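PDB 1X91: pectinesterase inhibitor 1 from Arabidopsis thaliana, which inhibits plant pectin methylesterases, the secreted enzymes that strip methyl esters from cell-wall pectin. Local coordinates for residues S68-Y79 / G111-L122; S81-A89 / M101-L109. The protein carries 1 engineered substitution. One frame throughout, in Å; residues are numbered along the deposited sequence.

Contact 1. Residues S68-Y79 / G111-L122; sequences SKLAYRSCVDEY and GADTCLDDVKRL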
ATOM      1  N   SER A  68      15.732   3.227  16.967  1.00 19.07           N
ATOM      2  CA  SER A  68      14.294   3.247  16.654  1.00 18.29           C
ATOM      3  C   SER A  68      13.822   4.592  16.130  1.00 18.50           C
ATOM      4  O   SER A  68      13.043   4.661  15.182  1.00 17.64           O
ATOM      5  CB  SER A  68      13.507   2.920  17.908  1.00 18.29           C
ATOM      6  OG  SER A  68      13.740   1.591  18.280  1.00 17.44           O
ATOM      7  N   LYS A  69      14.281   5.676  16.739  1.00 16.88           N
ATOM      8  CA  LYS A  69      13.813   7.004  16.352  1.00 18.84           C
ATOM      9  C   LYS A  69      14.201   7.321  14.904  1.00 19.67           C
ATOM     10  O   LYS A  69      13.386   7.861  14.158  1.00 19.98           O
ATOM     11  CB  LYS A  69      14.312   8.089  17.331  1.00 20.53           C
ATOM     12  CG  LYS A  69      13.658   9.439  17.096  1.00 21.60           C
ATOM     13  CD  LYS A  69      14.046  10.512  18.131  1.00 23.90           C
ATOM     14  N   LEU A  70      15.406   6.961  14.504  1.00 19.77           N
ATOM     15  CA  LEU A  70      15.869   7.277  13.159  1.00 20.86           C
ATOM     16  C   LEU A  70      15.076   6.412  12.199  1.00 20.62           C
ATOM     17  O   LEU A  70      14.620   6.894  11.143  1.00 22.03           O
ATOM     18  CB  LEU A  70      17.361   7.023  12.981  1.00 20.76           C
ATOM     19  CG  LEU A  70      17.889   7.491  11.618  1.00 24.36           C
ATOM     20  N   ALA A  71      14.873   5.158  12.554  1.00 19.00           N
ATOM     21  CA  ALA A  71      14.125   4.241  11.685  1.00 19.09           C
ATOM     22  C   ALA A  71      12.690   4.684  11.482  1.00 18.50           C
ATOM     23  O   ALA A  71      12.189   4.696  10.351  1.00 18.08           O
ATOM     24  CB  ALA A  71      14.149   2.814  12.214  1.00 19.83           C
ATOM     25  N   TYR A  72      11.999   5.000  12.555  1.00 17.06           N
ATOM     26  CA  TYR A  72      10.603   5.409  12.471  1.00 16.33           C
ATOM     27  C   TYR A  72      10.461   6.769  11.785  1.00 17.36           C
ATOM     28  O   TYR A  72       9.465   6.999  11.099  1.00 15.12           O
ATOM     29  CB  TYR A  72       9.911   5.371  13.847  1.00 16.38           C
ATOM     30  CG  TYR A  72       9.808   3.972  14.435  1.00 15.21           C
ATOM     31  CD1 TYR A  72       9.466   2.862  13.673  1.00 15.52           C
ATOM     32  CD2 TYR A  72      10.085   3.744  15.788  1.00 16.00           C
ATOM     33  CE1 TYR A  72       9.386   1.620  14.216  1.00 14.58           C
ATOM     34  CE2 TYR A  72      10.009   2.503  16.319  1.00 15.88           C
ATOM     35  CZ  TYR A  72       9.682   1.427  15.572  1.00 15.19           C
ATOM     36  OH  TYR A  72       9.608   0.180  16.142  1.00 15.55           O
ATOM     37  N   ARG A  73      11.428   7.656  11.964  1.00 17.07           N
ATOM     38  CA  ARG A  73      11.439   8.942  11.271  1.00 18.22           C
ATOM     39  C   ARG A  73      11.634   8.766   9.767  1.00 17.77           C
ATOM     40  O   ARG A  73      10.988   9.472   8.982  1.00 18.81           O
ATOM     41  CB  ARG A  73      12.514   9.879  11.814  1.00 18.86           C
ATOM     42  CG  ARG A  73      12.102  10.661  13.030  1.00 21.99           C
ATOM     43  CD  ARG A  73      13.227  11.549  13.551  1.00 25.54           C
ATOM     44  NE  ARG A  73      12.821  12.304  14.736  1.00 29.88           N
ATOM     45  N   SER A  74      12.484   7.811   9.376  1.00 17.70           N
ATOM     46  CA  SER A  74      12.636   7.438   7.976  1.00 18.59           C
ATOM     47  C   SER A  74      11.291   6.892   7.454  1.00 17.32           C
ATOM     48  O   SER A  74      10.859   7.200   6.294  1.00 16.61           O
ATOM     49  CB  SER A  74      13.732   6.396   7.826  1.00 19.28           C
ATOM     50  OG  SER A  74      13.750   5.839   6.516  1.00 27.23           O
ATOM     51  N   CYS A  75      10.627   6.089   8.267  1.00 15.96           N
ATOM     52  CA  CYS A  75       9.315   5.555   7.912  1.00 16.01           C
ATOM     53  C   CYS A  75       8.318   6.709   7.715  1.00 16.61           C
ATOM     54  O   CYS A  75       7.525   6.692   6.775  1.00 14.87           O
ATOM     55  CB  CYS A  75       8.800   4.544   8.949  1.00 15.56           C
ATOM     56  SG  CYS A  75       9.602   2.934   8.901  1.00 16.08           S
ATOM     57  N   VAL A  76       8.384   7.743   8.547  1.00 15.98           N
ATOM     58  CA  VAL A  76       7.452   8.863   8.409  1.00 16.35           C
ATOM     59  C   VAL A  76       7.668   9.567   7.065  1.00 15.98           C
ATOM     60  O   VAL A  76       6.706   9.876   6.380  1.00 15.75           O
ATOM     61  CB  VAL A  76       7.588   9.881   9.571  1.00 16.69           C
ATOM     62  CG1 VAL A  76       6.915  11.214   9.242  1.00 18.89           C
ATOM     63  CG2 VAL A  76       7.024   9.310  10.853  1.00 16.73           C
ATOM     64  N   ASP A  77       8.923   9.778   6.705  1.00 16.11           N
ATOM     65  CA  ASP A  77       9.252  10.423   5.442  1.00 16.76           C
ATOM     66  C   ASP A  77       8.735   9.560   4.299  1.00 15.93           C
ATOM     67  O   ASP A  77       8.164  10.098   3.345  1.00 15.58           O
ATOM     68  CB  ASP A  77      10.740  10.657   5.328  1.00 17.42           C
ATOM     69  CG  ASP A  77      11.268  11.646   6.351  1.00 21.80           C
ATOM     70  OD1 ASP A  77      10.489  12.397   6.957  1.00 29.53           O
ATOM     71  OD2 ASP A  77      12.467  11.721   6.600  1.00 27.78           O
ATOM     72  N   GLU A  78       8.936   8.252   4.370  1.00 14.79           N
ATOM     73  CA  GLU A  78       8.495   7.349   3.298  1.00 13.65           C
ATOM     74  C   GLU A  78       6.980   7.353   3.183  1.00 14.06           C
ATOM     75  O   GLU A  78       6.439   7.318   2.066  1.00 13.14           O
ATOM     76  CB  GLU A  78       9.007   5.928   3.517  1.00 13.64           C
ATOM     77  CG  GLU A  78      10.532   5.822   3.417  1.00 15.04           C
ATOM     78  CD  GLU A  78      11.066   6.153   2.035  1.00 19.57           C
ATOM     79  OE1 GLU A  78      10.385   5.886   1.049  1.00 19.51           O
ATOM     80  OE2 GLU A  78      12.154   6.758   1.935  1.00 24.13           O
ATOM     81  N   TYR A  79       6.274   7.386   4.311  1.00 12.02           N
ATOM     82  CA  TYR A  79       4.835   7.386   4.298  1.00 12.64           C
ATOM     83  C   TYR A  79       4.227   8.713   3.841  1.00 12.94           C
ATOM     84  O   TYR A  79       3.182   8.704   3.188  1.00 12.09           O
ATOM     85  CB  TYR A  79       4.231   6.877   5.623  1.00 12.56           C
ATOM     86  CG  TYR A  79       4.145   5.350   5.606  1.00 13.55           C
ATOM     87  CD1 TYR A  79       5.008   4.571   6.372  1.00 13.33           C
ATOM     88  CD2 TYR A  79       3.372   4.685   4.649  1.00 20.19           C
ATOM     89  CE1 TYR A  79       4.970   3.182   6.318  1.00 13.68           C
ATOM     90  CE2 TYR A  79       3.353   3.292   4.575  1.00 21.29           C
ATOM     91  CZ  TYR A  79       4.154   2.555   5.457  1.00 18.13           C
ATOM     92  OH  TYR A  79       4.161   1.172   5.421  1.00 19.28           O
ATOM     93  N   GLY A 111       7.921   2.885  -0.874  1.00 12.88           N
ATOM     94  CA  GLY A 111       7.897   3.542   0.423  1.00 12.70           C
ATOM     95  C   GLY A 111       7.625   2.555   1.523  1.00 12.49           C
ATOM     96  O   GLY A 111       8.341   2.556   2.558  1.00 12.31           O
ATOM     97  N   ALA A 112       6.611   1.697   1.377  1.00 10.72           N
ATOM     98  CA  ALA A 112       6.337   0.672   2.357  1.00 11.36           C
ATOM     99  C   ALA A 112       7.513  -0.296   2.503  1.00 12.80           C
ATOM    100  O   ALA A 112       7.871  -0.650   3.623  1.00 12.92           O
ATOM    101  CB  ALA A 112       5.049  -0.059   2.054  1.00 11.13           C
ATOM    102  N   ASP A 113       8.126  -0.694   1.397  1.00 12.86           N
ATOM    103  CA  ASP A 113       9.220  -1.677   1.390  1.00 14.58           C
ATOM    104  C   ASP A 113      10.426  -1.066   2.097  1.00 13.63           C
ATOM    105  O   ASP A 113      11.143  -1.775   2.852  1.00 14.70           O
ATOM    106  CB  ASP A 113       9.587  -2.040  -0.054  1.00 15.52           C
ATOM    107  CG  ASP A 113       9.816  -3.547  -0.286  1.00 21.68           C
ATOM    108  OD1 ASP A 113       9.809  -4.357   0.668  1.00 20.64           O
ATOM    109  OD2 ASP A 113       9.985  -3.984  -1.464  1.00 25.96           O
ATOM    110  N   THR A 114      10.638   0.213   1.880  1.00 14.37           N
ATOM    111  CA  THR A 114      11.781   0.930   2.462  1.00 14.24           C
ATOM    112  C   THR A 114      11.587   1.051   3.965  1.00 15.88           C
ATOM    113  O   THR A 114      12.521   0.799   4.711  1.00 16.14           O
ATOM    114  CB  THR A 114      11.937   2.303   1.870  1.00 16.10           C
ATOM    115  OG1 THR A 114      12.311   2.225   0.487  1.00 17.43           O
ATOM    116  CG2 THR A 114      13.079   3.095   2.583  1.00 17.60           C
ATOM    117  N   CYS A 115      10.372   1.382   4.403  1.00 14.28           N
ATOM    118  CA  CYS A 115      10.058   1.340   5.830  1.00 14.48           C
ATOM    119  C   CYS A 115      10.391  -0.019   6.431  1.00 15.91           C
ATOM    120  O   CYS A 115      11.082  -0.104   7.460  1.00 15.98           O
ATOM    121  CB  CYS A 115       8.604   1.736   6.095  1.00 12.87           C
ATOM    122  SG  CYS A 115       8.213   1.669   7.903  1.00 16.55           S
ATOM    123  N   LEU A 116       9.980  -1.103   5.776  1.00 16.32           N
ATOM    124  CA  LEU A 116      10.274  -2.443   6.273  1.00 18.82           C
ATOM    125  C   LEU A 116      11.784  -2.661   6.388  1.00 20.74           C
ATOM    126  O   LEU A 116      12.283  -3.200   7.383  1.00 22.45           O
ATOM    127  CB  LEU A 116       9.697  -3.477   5.343  1.00 18.41           C
ATOM    128  CG  LEU A 116       8.226  -3.689   5.528  1.00 18.22           C
ATOM    129  CD1 LEU A 116       7.678  -4.499   4.369  1.00 19.93           C
ATOM    130  CD2 LEU A 116       7.979  -4.356   6.905  1.00 18.63           C
ATOM    131  N   ASP A 117      12.533  -2.223   5.383  0.50 21.81           N
ATOM    132  CA  ASP A 117      14.001  -2.312   5.426  0.50 23.13           C
ATOM    133  C   ASP A 117      14.651  -1.370   6.488  0.50 23.76           C
ATOM    134  O   ASP A 117      15.705  -1.685   7.049  0.50 23.91           O
ATOM    135  CB  ASP A 117      14.584  -2.030   4.032  0.50 23.29           C
ATOM    136  CG  ASP A 117      14.295  -3.153   3.021  0.50 24.15           C
ATOM    137  OD1 ASP A 117      13.915  -4.273   3.425  0.50 24.93           O
ATOM    138  OD2 ASP A 117      14.431  -2.992   1.787  0.50 27.19           O
ATOM    139  N   ASP A 118      14.024  -0.234   6.780  1.00 24.86           N
ATOM    140  CA  ASP A 118      14.554   0.717   7.750  1.00 25.21           C
ATOM    141  C   ASP A 118      14.408   0.171   9.174  1.00 25.68           C
ATOM    142  O   ASP A 118      15.187   0.602  10.055  1.00 25.61           O
ATOM    143  CB  ASP A 118      13.796   2.047   7.724  1.00 26.64           C
ATOM    144  CG  ASP A 118      14.121   2.943   6.525  1.00 27.14           C
ATOM    145  OD1 ASP A 118      15.251   2.938   6.015  1.00 27.71           O
ATOM    146  OD2 ASP A 118      13.290   3.782   6.110  1.00 31.40           O
ATOM    147  N   VAL A 119      13.417  -0.708   9.403  1.00 24.06           N
ATOM    148  CA  VAL A 119      13.115  -1.240  10.752  1.00 24.64           C
ATOM    149  C   VAL A 119      13.635  -2.649  10.980  1.00 25.47           C
ATOM    150  O   VAL A 119      13.494  -3.178  12.092  1.00 25.09           O
ATOM    151  CB  VAL A 119      11.595  -1.179  11.158  1.00 23.96           C
ATOM    152  CG1 VAL A 119      11.039   0.236  11.070  1.00 23.43           C
ATOM    153  CG2 VAL A 119      10.752  -2.121  10.342  1.00 23.07           C
ATOM    154  N   LYS A 120      14.256  -3.225   9.953  1.00 27.12           N
ATOM    155  CA  LYS A 120      14.680  -4.627   9.964  1.00 27.66           C
ATOM    156  C   LYS A 120      15.779  -4.938  10.934  1.00 27.25           C
ATOM    157  O   LYS A 120      15.852  -6.055  11.418  1.00 28.44           O
ATOM    158  CB  LYS A 120      15.169  -5.056   8.574  1.00 28.42           C
ATOM    159  CG  LYS A 120      16.578  -4.544   8.220  1.00 29.62           C
ATOM    160  N   ARG A 121      16.666  -3.973  11.157  1.00 26.58           N
ATOM    161  CA  ARG A 121      17.836  -4.159  11.987  1.00 27.05           C
ATOM    162  C   ARG A 121      17.519  -3.845  13.421  1.00 25.31           C
ATOM    163  O   ARG A 121      18.425  -3.919  14.275  1.00 28.17           O
ATOM    164  CG  ARG A 121      19.686  -3.775  10.151  1.00 38.37           C
ATOM    165  N   LEU A 122      16.258  -3.473  13.701  1.00 22.36           N
ATOM    166  CA  LEU A 122      15.856  -3.236  15.076  1.00 19.96           C
ATOM    167  C   LEU A 122      15.690  -4.552  15.861  1.00 18.06           C
ATOM    168  O   LEU A 122      15.088  -5.516  15.432  1.00 18.40           O
ATOM    169  CB  LEU A 122      14.587  -2.376  15.145  1.00 18.66           C
ATOM    170  CG  LEU A 122      14.646  -0.986  14.485  1.00 19.04           C
ATOM    171  CD1 LEU A 122      13.295  -0.316  14.565  1.00 18.45           C
ATOM    172  CD2 LEU A 122      15.677  -0.085  15.076  1.00 21.79           C
TER

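Contact 2. Residues S81-A89 / M101-L109; sequences SAIGNLEEA and MNMKVSAAL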
ATOM      1  N   SER A  81       5.547  10.567   1.630  0.50 12.17           N
ATOM      2  CA  SER A  81       5.751  10.478   0.187  0.50 11.90           C
ATOM      3  C   SER A  81       4.790   9.465  -0.400  0.50 12.23           C
ATOM      4  O   SER A  81       4.204   9.699  -1.461  0.50 11.51           O
ATOM      5  CB  SER A  81       7.193  10.094  -0.126  0.50 12.11           C
ATOM      6  OG  SER A  81       8.057  11.196   0.127  0.50 14.89           O
ATOM      7  N   ALA A  82       4.613   8.344   0.274  1.00 11.65           N
ATOM      8  CA  ALA A  82       3.724   7.324  -0.259  1.00 10.56           C
ATOM      9  C   ALA A  82       2.293   7.830  -0.339  1.00 11.42           C
ATOM     10  O   ALA A  82       1.579   7.550  -1.295  1.00 11.62           O
ATOM     11  CB  ALA A  82       3.780   6.075   0.563  1.00 11.84           C
ATOM     12  N   ILE A  83       1.869   8.567   0.678  1.00 11.93           N
ATOM     13  CA  ILE A  83       0.548   9.147   0.694  1.00 12.08           C
ATOM     14  C   ILE A  83       0.360  10.089  -0.483  1.00 11.83           C
ATOM     15  O   ILE A  83      -0.678  10.047  -1.116  1.00 10.59           O
ATOM     16  CB  ILE A  83       0.259   9.827   2.097  1.00 13.08           C
ATOM     17  CG1 ILE A  83       0.009   8.708   3.097  1.00 14.25           C
ATOM     18  CG2 ILE A  83      -0.910  10.753   2.035  1.00 15.77           C
ATOM     19  CD1 ILE A  83       0.206   9.137   4.522  1.00 16.04           C
ATOM     20  N   GLY A  84       1.342  10.944  -0.772  1.00 11.42           N
ATOM     21  CA  GLY A  84       1.288  11.776  -1.959  1.00 10.99           C
ATOM     22  C   GLY A  84       1.212  11.001  -3.242  1.00 12.37           C
ATOM     23  O   GLY A  84       0.484  11.382  -4.155  1.00 12.04           O
ATOM     24  N   ASN A  85       1.985   9.916  -3.299  1.00 10.94           N
ATOM     25  CA  ASN A  85       1.981   9.056  -4.483  1.00 11.18           C
ATOM     26  C   ASN A  85       0.639   8.416  -4.657  1.00 11.04           C
ATOM     27  O   ASN A  85       0.152   8.353  -5.797  1.00  9.90           O
ATOM     28  CB  ASN A  85       3.111   8.016  -4.471  1.00 12.06           C
ATOM     29  CG  ASN A  85       4.465   8.666  -4.713  1.00 15.66           C
ATOM     30  OD1 ASN A  85       4.564   9.552  -5.542  1.00 19.17           O
ATOM     31  ND2 ASN A  85       5.490   8.223  -4.012  1.00 19.52           N
ATOM     32  N   LEU A  86      -0.020   8.013  -3.575  1.00  9.91           N
ATOM     33  CA  LEU A  86      -1.354   7.405  -3.725  1.00  8.30           C
ATOM     34  C   LEU A  86      -2.413   8.427  -4.093  1.00 10.00           C
ATOM     35  O   LEU A  86      -3.332   8.125  -4.850  1.00 11.50           O
ATOM     36  CB  LEU A  86      -1.752   6.625  -2.466  1.00 10.01           C
ATOM     37  CG  LEU A  86      -0.904   5.419  -2.148  1.00  9.37           C
ATOM     38  CD1 LEU A  86      -1.139   5.005  -0.666  1.00 10.99           C
ATOM     39  CD2 LEU A  86      -1.231   4.241  -3.042  1.00 11.86           C
ATOM     40  N   GLU A  87      -2.242   9.675  -3.666  1.00 10.10           N
ATOM     41  CA  GLU A  87      -3.127  10.781  -4.068  1.00 10.62           C
ATOM     42  C   GLU A  87      -3.037  10.947  -5.590  1.00  9.41           C
ATOM     43  O   GLU A  87      -4.050  11.097  -6.242  1.00 11.30           O
ATOM     44  CB  GLU A  87      -2.799  12.060  -3.337  1.00 12.56           C
ATOM     45  CG  GLU A  87      -3.163  11.930  -1.852  1.00 17.96           C
ATOM     46  CD  GLU A  87      -2.795  13.128  -0.979  1.00 25.15           C
ATOM     47  OE1 GLU A  87      -1.846  13.852  -1.322  1.00 28.26           O
ATOM     48  OE2 GLU A  87      -3.449  13.303   0.091  1.00 30.17           O
ATOM     49  N   GLU A  88      -1.802  10.925  -6.126  1.00 10.22           N
ATOM     50  CA  GLU A  88      -1.614  11.051  -7.590  1.00 10.33           C
ATOM     51  C   GLU A  88      -2.171   9.838  -8.305  1.00  9.94           C
ATOM     52  O   GLU A  88      -2.773   9.977  -9.375  1.00 10.90           O
ATOM     53  CB  GLU A  88      -0.154  11.239  -7.886  1.00 10.73           C
ATOM     54  CG  GLU A  88       0.404  12.595  -7.442  1.00 12.61           C
ATOM     55  CD  GLU A  88      -0.349  13.750  -8.005  1.00 16.72           C
ATOM     56  OE1 GLU A  88      -0.689  13.719  -9.188  1.00 15.65           O
ATOM     57  OE2 GLU A  88      -0.662  14.693  -7.239  1.00 22.41           O
ATOM     58  N   ALA A  89      -2.024   8.675  -7.699  1.00  9.86           N
ATOM     59  CA  ALA A  89      -2.550   7.461  -8.291  1.00 10.05           C
ATOM     60  C   ALA A  89      -4.066   7.618  -8.493  1.00 10.60           C
ATOM     61  O   ALA A  89      -4.618   7.272  -9.544  1.00 10.16           O
ATOM     62  CB  ALA A  89      -2.263   6.270  -7.405  1.00 10.13           C
ATOM     63  N   MET A 101      -1.620   5.488 -12.866  1.00 11.38           N
ATOM     64  CA  MET A 101      -1.895   4.874 -11.576  1.00 10.94           C
ATOM     65  C   MET A 101      -0.777   3.909 -11.195  1.00 10.68           C
ATOM     66  O   MET A 101      -0.285   3.898 -10.066  1.00 10.16           O
ATOM     67  CB  MET A 101      -3.239   4.158 -11.601  1.00 11.22           C
ATOM     68  CG  MET A 101      -3.453   3.389 -10.316  1.00 12.36           C
ATOM     69  SD  MET A 101      -5.065   2.608 -10.296  1.00 13.15           S
ATOM     70  CE  MET A 101      -4.834   1.470  -8.875  1.00 13.92           C
ATOM     71  N   ASN A 102      -0.362   3.100 -12.140  1.00 10.85           N
ATOM     72  CA  ASN A 102       0.597   2.056 -11.894  1.00 10.98           C
ATOM     73  C   ASN A 102       1.954   2.577 -11.459  1.00  9.50           C
ATOM     74  O   ASN A 102       2.535   2.115 -10.495  1.00 10.66           O
ATOM     75  CB  ASN A 102       0.665   1.223 -13.160  1.00 11.74           C
ATOM     76  CG  ASN A 102       1.438   0.005 -13.023  1.00 12.58           C
ATOM     77  OD1 ASN A 102       2.675   0.034 -13.110  1.00 16.73           O
ATOM     78  ND2 ASN A 102       0.725  -1.148 -12.870  1.00 16.63           N
ATOM     79  N   MET A 103       2.412   3.622 -12.120  1.00 10.18           N
ATOM     80  CA  MET A 103       3.704   4.233 -11.831  1.00  9.16           C
ATOM     81  C   MET A 103       3.702   4.785 -10.394  1.00  9.74           C
ATOM     82  O   MET A 103       4.652   4.603  -9.631  1.00 10.31           O
ATOM     83  CB  MET A 103       3.965   5.434 -12.770  1.00  9.96           C
ATOM     84  CG  MET A 103       5.300   6.002 -12.593  1.00 13.34           C
ATOM     85  SD  MET A 103       5.610   7.444 -13.712  1.00 18.66           S
ATOM     86  CE  MET A 103       4.603   8.760 -13.019  1.00 18.34           C
ATOM     87  N   LYS A 104       2.597   5.453 -10.058  1.00  8.04           N
ATOM     88  CA  LYS A 104       2.512   6.060  -8.728  1.00  8.31           C
ATOM     89  C   LYS A 104       2.303   5.041  -7.619  1.00  8.07           C
ATOM     90  O   LYS A 104       2.906   5.149  -6.532  1.00  8.85           O
ATOM     91  CB  LYS A 104       1.419   7.119  -8.712  1.00  8.14           C
ATOM     92  CG  LYS A 104       1.761   8.367  -9.517  1.00  9.73           C
ATOM     93  CD  LYS A 104       2.952   9.130  -8.937  1.00 12.61           C
ATOM     94  CE  LYS A 104       3.176  10.445  -9.630  1.00 16.75           C
ATOM     95  NZ  LYS A 104       4.341  11.149  -9.113  1.00 19.69           N
ATOM     96  N   VAL A 105       1.538   3.980  -7.858  1.00  7.78           N
ATOM     97  CA  VAL A 105       1.413   2.887  -6.891  1.00  8.47           C
ATOM     98  C   VAL A 105       2.734   2.185  -6.699  1.00  9.81           C
ATOM     99  O   VAL A 105       3.106   1.822  -5.580  1.00  9.69           O
ATOM    100  CB  VAL A 105       0.322   1.909  -7.302  1.00  8.19           C
ATOM    101  CG1 VAL A 105       0.341   0.675  -6.378  1.00  8.39           C
ATOM    102  CG2 VAL A 105      -1.016   2.526  -7.237  1.00  7.42           C
ATOM    103  N   SER A 106       3.493   2.040  -7.768  0.50  8.78           N
ATOM    104  CA  SER A 106       4.822   1.438  -7.674  0.50  9.91           C
ATOM    105  C   SER A 106       5.744   2.238  -6.740  0.50 10.52           C
ATOM    106  O   SER A 106       6.487   1.671  -5.945  0.50 11.00           O
ATOM    107  CB  SER A 106       5.421   1.232  -9.076  0.50 10.58           C
ATOM    108  OG  SER A 106       6.428   0.231  -9.059  0.50 12.77           O
ATOM    109  N   ALA A 107       5.685   3.552  -6.833  1.00 10.40           N
ATOM    110  CA  ALA A 107       6.445   4.408  -5.984  1.00 10.49           C
ATOM    111  C   ALA A 107       5.979   4.296  -4.548  1.00 10.37           C
ATOM    112  O   ALA A 107       6.801   4.240  -3.644  1.00 11.74           O
ATOM    113  CB  ALA A 107       6.377   5.782  -6.464  1.00 11.39           C
ATOM    114  N   ALA A 108       4.672   4.217  -4.333  1.00  9.34           N
ATOM    115  CA  ALA A 108       4.159   4.004  -2.957  1.00  8.95           C
ATOM    116  C   ALA A 108       4.648   2.722  -2.363  1.00 10.07           C
ATOM    117  O   ALA A 108       5.015   2.675  -1.160  1.00 11.17           O
ATOM    118  CB  ALA A 108       2.654   4.063  -2.916  1.00 10.68           C
ATOM    119  N   LEU A 109       4.622   1.637  -3.130  1.00  9.72           N
ATOM    120  CA  LEU A 109       5.074   0.327  -2.666  1.00 10.37           C
ATOM    121  C   LEU A 109       6.498   0.399  -2.160  1.00 11.31           C
ATOM    122  O   LEU A 109       6.830  -0.141  -1.110  1.00 11.37           O
ATOM    123  CB  LEU A 109       4.958  -0.697  -3.816  1.00  9.19           C
ATOM    124  CG  LEU A 109       5.159  -2.188  -3.515  1.00 10.42           C
ATOM    125  CD1 LEU A 109       4.448  -3.061  -4.619  1.00 12.45           C
ATOM    126  CD2 LEU A 109       6.598  -2.542  -3.422  1.00 12.95           C
TER
HETATM  127  O   HOH W   1       6.320   6.490  -1.851  1.00 20.74           O
HETATM  128  O   HOH W   2       3.612  11.723  -6.331  1.00 24.19           O

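Contact 1. Residues S68-Y79 / G111-L122
Glu-78 lies across Gly-111 and Thr-114 where two antiparallel helices of the four-helix bundle of the PMEI family run side by side; the axes of these two segments come within 8.7 Å, with N-to-C directions 178° apart. Its CG is anti to the carbonyl carbon (chi1 -66°), and a bend at chi2 lays the carboxylate end against Gly-111 and Thr-114. CD then rests 3.7 Å from Thr-114 CG2, the two side chains crossing at about a right angle, while OE1 comes 3.5 Å from Gly-111 CA. With no side chain on Gly-111, the backbones close to 4.8 Å between Glu-78 CA and Gly-111 CA; a CB there would press on Glu-78 O. Thr-114 uses its methyl for this contact and gives its hydroxyl to the carbonyl of Asp-110.

At the other end a type I beta turn runs from Val-119 to Leu-122, and Leu-122 reaches back over the helix of 68-79. One methyl, CD1, sits 4.0 Å from Ala-71 CB and beside the hydroxyl end of Tyr-72; the other, CD2, covers the backbone of Ser-68. Tyr-72 OH is hydrogen-bonded to the backbone N of Asp-126.

Between these two ends Asp-118 fits as a knob into the hole formed by Ala-71, Ser-74, Cys-75 and Glu-78. Beside it the disulfide Cys-75 to Cys-115 bolts the helices together covalently, with Leu-56 of helix 34-62 against Cys-75 and Val-129 of helix 127-149 against Cys-115. Val-119 CG1 packs on Cys-75 SG. The bridge has a chi3 of 91°, and Cys-115 SG meets the edge of the Tyr-79 ring, 3.9 Å from Tyr-79 CE1.

Contact 2. Residues S81-A89 / M101-L109
A close, alanine-rich pairing of antiparallel helices, in which Asn-85 meets Lys-104 and Ala-108, and Ala-89 meets Lys-104 and Val-105, joins helix 66-94 to helix 98-119 in the half of the pair nearer their connecting turn, the axes of the two segments 8.0 Å apart. Lys-104 has the largest share. Its CB sits 3.4 Å from Asn-85 O, and a bend at chi2 (-65°) carries the rest of the chain alongside Glu-88, both side chains pointing the same way, with Lys-104 CG 3.8 Å from Glu-88 CB. Water 2 donates to Asn-85 OD1 and accepts from Lys-104 NZ, 2.9 Å away.

The other end of the same amide is bridged too: Asn-85 ND2 donates to water 1, which donates to Ala-107 O, while the methyl of Ala-107 lies 3.6 Å from Asn-85 ND2. Two waters thus hold the amide between the helices. With an alanine at Lys-104, water 2 would probably lose its ammonium donor and the flank of Glu-88 its aliphatic cover.

Within the four-helix bundle, the inward side of this pair is apolar. Ala-108 CB touches Leu-86 CG at 3.9 Å, and Ala-89 CB meets Val-105 CG2 at the same distance. Beyond them Val-105 reaches Cys-140 of helix 127-149, and Met-101 touches Leu-42 of helix 34-62 and Ala-143 of helix 127-149. On the side facing helix 66-94, Met-101 CB lies 4.0 Å from Ala-89 O.

Both contacts belong to a single antiparallel pair, helix 66-94 against helix 98-119, and their centres lie about 17 Å apart. Along the chain the order is 68-79, 81-89, 101-109, 111-122, so contact 2 is nested inside the loop closed by contact 1. Contact 2 lies nearer the turn that joins the helices and nearer the centre of the chain; contact 1 lies towards their far ends, where the disulfide ties them. The pair is thus linked by the chain at one end and covalently cross-linked in the other half, with helices 34-62 and 127-149 packing against it at both levels to complete the four-helix bundle of this secreted inhibitor.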